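Long-range contact in putative rRNA methyltransferase (Sorangium cellulosum, PDB 4RWZ), which probably methylates 16S rRNA, conferring resistance to aminoglycoside antibiotics, and depends on the 30S subunit for activation: residues Val27-Gly32 against Ile52-Ala57. Sequence-based numbering, arbitrary orientation.
Sequences VLIDVG and IGVDPA
Ile29 and Ile52 stand side by side on one face of the sheet and point the same way, CG1 of Ile29 lying 4.2 Å from CB of Ile52. With its CG1 beside the backbone N (chi1 -58°), Ile29 turns CG2 forward along the strand, where it meets CG2 of Val54 obliquely at 3.8 Å. At the other end CD1 of Ile52 reaches back to CG1 of Val27, 4.3 Å away, and Leu94 and Leu90 add to this apolar face. Beneath the side chains the strands run parallel: Ile52 N donates to Leu28 O, Asp30 N to Ile52 O at 2.8 Å, and Val54 N to Asp30 O, followed by a weak bond from Gly32 N to Val54 O. These are the first two strands of a Rossmann-like methyltransferase sheet, joined by a beta-alpha-beta crossover through helix 37-45; as in class I methyltransferases, their C-terminal ends probably border the S-adenosylmethionine pocket. On the face bearing Asp30, the neighbouring Gly53 contributes no side chain; Asp30 OD1 is hydrogen-bonded to Thr102 OG1 and OD2 to Thr33 OG1, holding both carboxylate oxygens. At the C-terminal ends, Asp55 OD2 packs 3.7 Å from Gly32 C and accepts from Gly34 N, while OD1 closes an Asx turn with Ala57 N (3.0 Å) and pairs with Arg60.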
ATOM      1  N   VAL A  27       7.772  -1.937  -9.604  1.00 22.72           N
ATOM      2  CA  VAL A  27       6.366  -1.788  -9.264  1.00 21.16           C
ATOM      3  C   VAL A  27       6.229  -1.204  -7.878  1.00 23.64           C
ATOM      4  O   VAL A  27       6.911  -1.624  -6.928  1.00 22.90           O
ATOM      5  CB  VAL A  27       5.643  -3.161  -9.272  1.00 24.49           C
ATOM      6  CG1 VAL A  27       4.156  -3.006  -8.860  1.00 24.82           C
ATOM      7  CG2 VAL A  27       5.785  -3.830 -10.642  1.00 28.07           C
ATOM      8  N   LEU A  28       5.362  -0.202  -7.763  1.00 16.37           N
ATOM      9  CA  LEU A  28       5.026   0.402  -6.487  1.00 16.97           C
ATOM     10  C   LEU A  28       3.548   0.155  -6.255  1.00 21.52           C
ATOM     11  O   LEU A  28       2.752   0.276  -7.194  1.00 21.92           O
ATOM     12  CB  LEU A  28       5.293   1.920  -6.568  1.00 18.89           C
ATOM     13  CG  LEU A  28       4.632   2.840  -5.572  1.00 24.71           C
ATOM     14  CD1 LEU A  28       5.193   2.655  -4.156  1.00 23.84           C
ATOM     15  CD2 LEU A  28       4.853   4.328  -6.029  1.00 31.13           C
ATOM     16  N   ILE A  29       3.188  -0.280  -5.042  1.00 15.01           N
ATOM     17  CA  ILE A  29       1.764  -0.389  -4.695  1.00 15.05           C
ATOM     18  C   ILE A  29       1.525   0.453  -3.481  1.00 19.19           C
ATOM     19  O   ILE A  29       2.224   0.328  -2.465  1.00 19.61           O
ATOM     20  CB  ILE A  29       1.349  -1.846  -4.447  1.00 16.43           C
ATOM     21  CG1 ILE A  29       1.656  -2.663  -5.736  1.00 17.31           C
ATOM     22  CG2 ILE A  29      -0.161  -1.902  -3.986  1.00 18.65           C
ATOM     23  CD1 ILE A  29       1.316  -4.207  -5.577  1.00 18.66           C
ATOM     24  N   ASP A  30       0.518   1.320  -3.552  1.00 15.39           N
ATOM     25  CA  ASP A  30       0.204   2.208  -2.434  1.00 15.06           C
ATOM     26  C   ASP A  30      -1.141   1.776  -1.871  1.00 20.08           C
ATOM     27  O   ASP A  30      -2.132   1.923  -2.545  1.00 18.18           O
ATOM     28  CB  ASP A  30       0.104   3.661  -2.966  1.00 16.42           C
ATOM     29  CG  ASP A  30      -0.194   4.697  -1.851  1.00 19.11           C
ATOM     30  OD1 ASP A  30       0.406   4.571  -0.744  1.00 20.78           O
ATOM     31  OD2 ASP A  30      -0.987   5.704  -2.070  1.00 19.46           O
ATOM     32  N   VAL A  31      -1.179   1.250  -0.642  1.00 13.71           N
ATOM     33  CA  VAL A  31      -2.437   0.693  -0.098  1.00 14.03           C
ATOM     34  C   VAL A  31      -3.133   1.756   0.716  1.00 14.83           C
ATOM     35  O   VAL A  31      -2.479   2.443   1.527  1.00 18.45           O
ATOM     36  CB  VAL A  31      -2.085  -0.543   0.775  1.00 20.38           C
ATOM     37  CG1 VAL A  31      -3.293  -1.038   1.540  1.00 19.65           C
ATOM     38  CG2 VAL A  31      -1.584  -1.592  -0.134  1.00 23.36           C
ATOM     39  N   GLY A  32      -4.432   1.950   0.452  1.00 17.34           N
ATOM     40  CA  GLY A  32      -5.213   2.995   1.094  1.00 17.17           C
ATOM     41  C   GLY A  32      -4.867   4.327   0.471  1.00 18.83           C
ATOM     42  O   GLY A  32      -4.605   5.325   1.157  1.00 17.93           O
ATOM     43  N   ILE A  52       0.673   1.547  -8.588  1.00 16.28           N
ATOM     44  CA  ILE A  52      -0.693   1.062  -8.414  1.00 18.19           C
ATOM     45  C   ILE A  52      -1.231   1.605  -7.124  1.00 20.34           C
ATOM     46  O   ILE A  52      -0.638   1.380  -6.076  1.00 19.22           O
ATOM     47  CB  ILE A  52      -0.731  -0.494  -8.368  1.00 18.95           C
ATOM     48  CG1 ILE A  52      -0.081  -1.061  -9.640  1.00 24.80           C
ATOM     49  CG2 ILE A  52      -2.180  -0.957  -8.187  1.00 21.23           C
ATOM     50  CD1 ILE A  52      -0.051  -2.656  -9.665  1.00 23.28           C
ATOM     51  N   GLY A  53      -2.350   2.337  -7.167  1.00 16.11           N
ATOM     52  CA  GLY A  53      -2.968   2.790  -5.923  1.00 13.95           C
ATOM     53  C   GLY A  53      -4.180   1.898  -5.652  1.00 18.22           C
ATOM     54  O   GLY A  53      -4.919   1.547  -6.587  1.00 19.01           O
ATOM     55  N   VAL A  54      -4.370   1.517  -4.385  1.00 14.99           N
ATOM     56  CA  VAL A  54      -5.488   0.619  -3.984  1.00 14.50           C
ATOM     57  C   VAL A  54      -6.312   1.322  -2.940  1.00 18.11           C
ATOM     58  O   VAL A  54      -5.740   1.898  -2.025  1.00 17.77           O
ATOM     59  CB  VAL A  54      -4.911  -0.683  -3.338  1.00 15.14           C
ATOM     60  CG1 VAL A  54      -6.034  -1.715  -3.018  1.00 18.05           C
ATOM     61  CG2 VAL A  54      -3.930  -1.338  -4.270  1.00 16.45           C
ATOM     62  N   ASP A  55      -7.657   1.272  -3.017  1.00 16.78           N
ATOM     63  CA  ASP A  55      -8.449   1.867  -1.966  1.00 14.61           C
ATOM     64  C   ASP A  55      -9.808   1.143  -1.969  1.00 16.88           C
ATOM     65  O   ASP A  55     -10.223   0.688  -3.006  1.00 19.47           O
ATOM     66  CB  ASP A  55      -8.702   3.363  -2.264  1.00 19.66           C
ATOM     67  CG  ASP A  55      -9.263   4.109  -1.062  1.00 22.25           C
ATOM     68  OD1 ASP A  55     -10.528   4.145  -0.857  1.00 20.29           O
ATOM     69  OD2 ASP A  55      -8.467   4.661  -0.282  1.00 20.24           O
ATOM     70  N   PRO A  56     -10.432   1.009  -0.803  1.00 18.02           N
ATOM     71  CA  PRO A  56     -11.698   0.276  -0.746  1.00 17.24           C
ATOM     72  C   PRO A  56     -12.860   0.985  -1.420  1.00 20.86           C
ATOM     73  O   PRO A  56     -13.884   0.297  -1.642  1.00 21.60           O
ATOM     74  CB  PRO A  56     -11.970   0.131   0.768  1.00 22.87           C
ATOM     75  CG  PRO A  56     -11.118   1.051   1.439  1.00 29.73           C
ATOM     76  CD  PRO A  56      -9.903   1.305   0.549  1.00 23.10           C
ATOM     77  N   ALA A  57     -12.791   2.281  -1.649  1.00 22.24           N
ATOM     78  CA  ALA A  57     -13.959   3.019  -2.229  1.00 19.42           C
ATOM     79  C   ALA A  57     -13.538   3.591  -3.562  1.00 26.44           C
ATOM     80  O   ALA A  57     -12.753   4.586  -3.578  1.00 19.46           O
ATOM     81  CB  ALA A  57     -14.372   4.149  -1.303  1.00 24.50           C
TER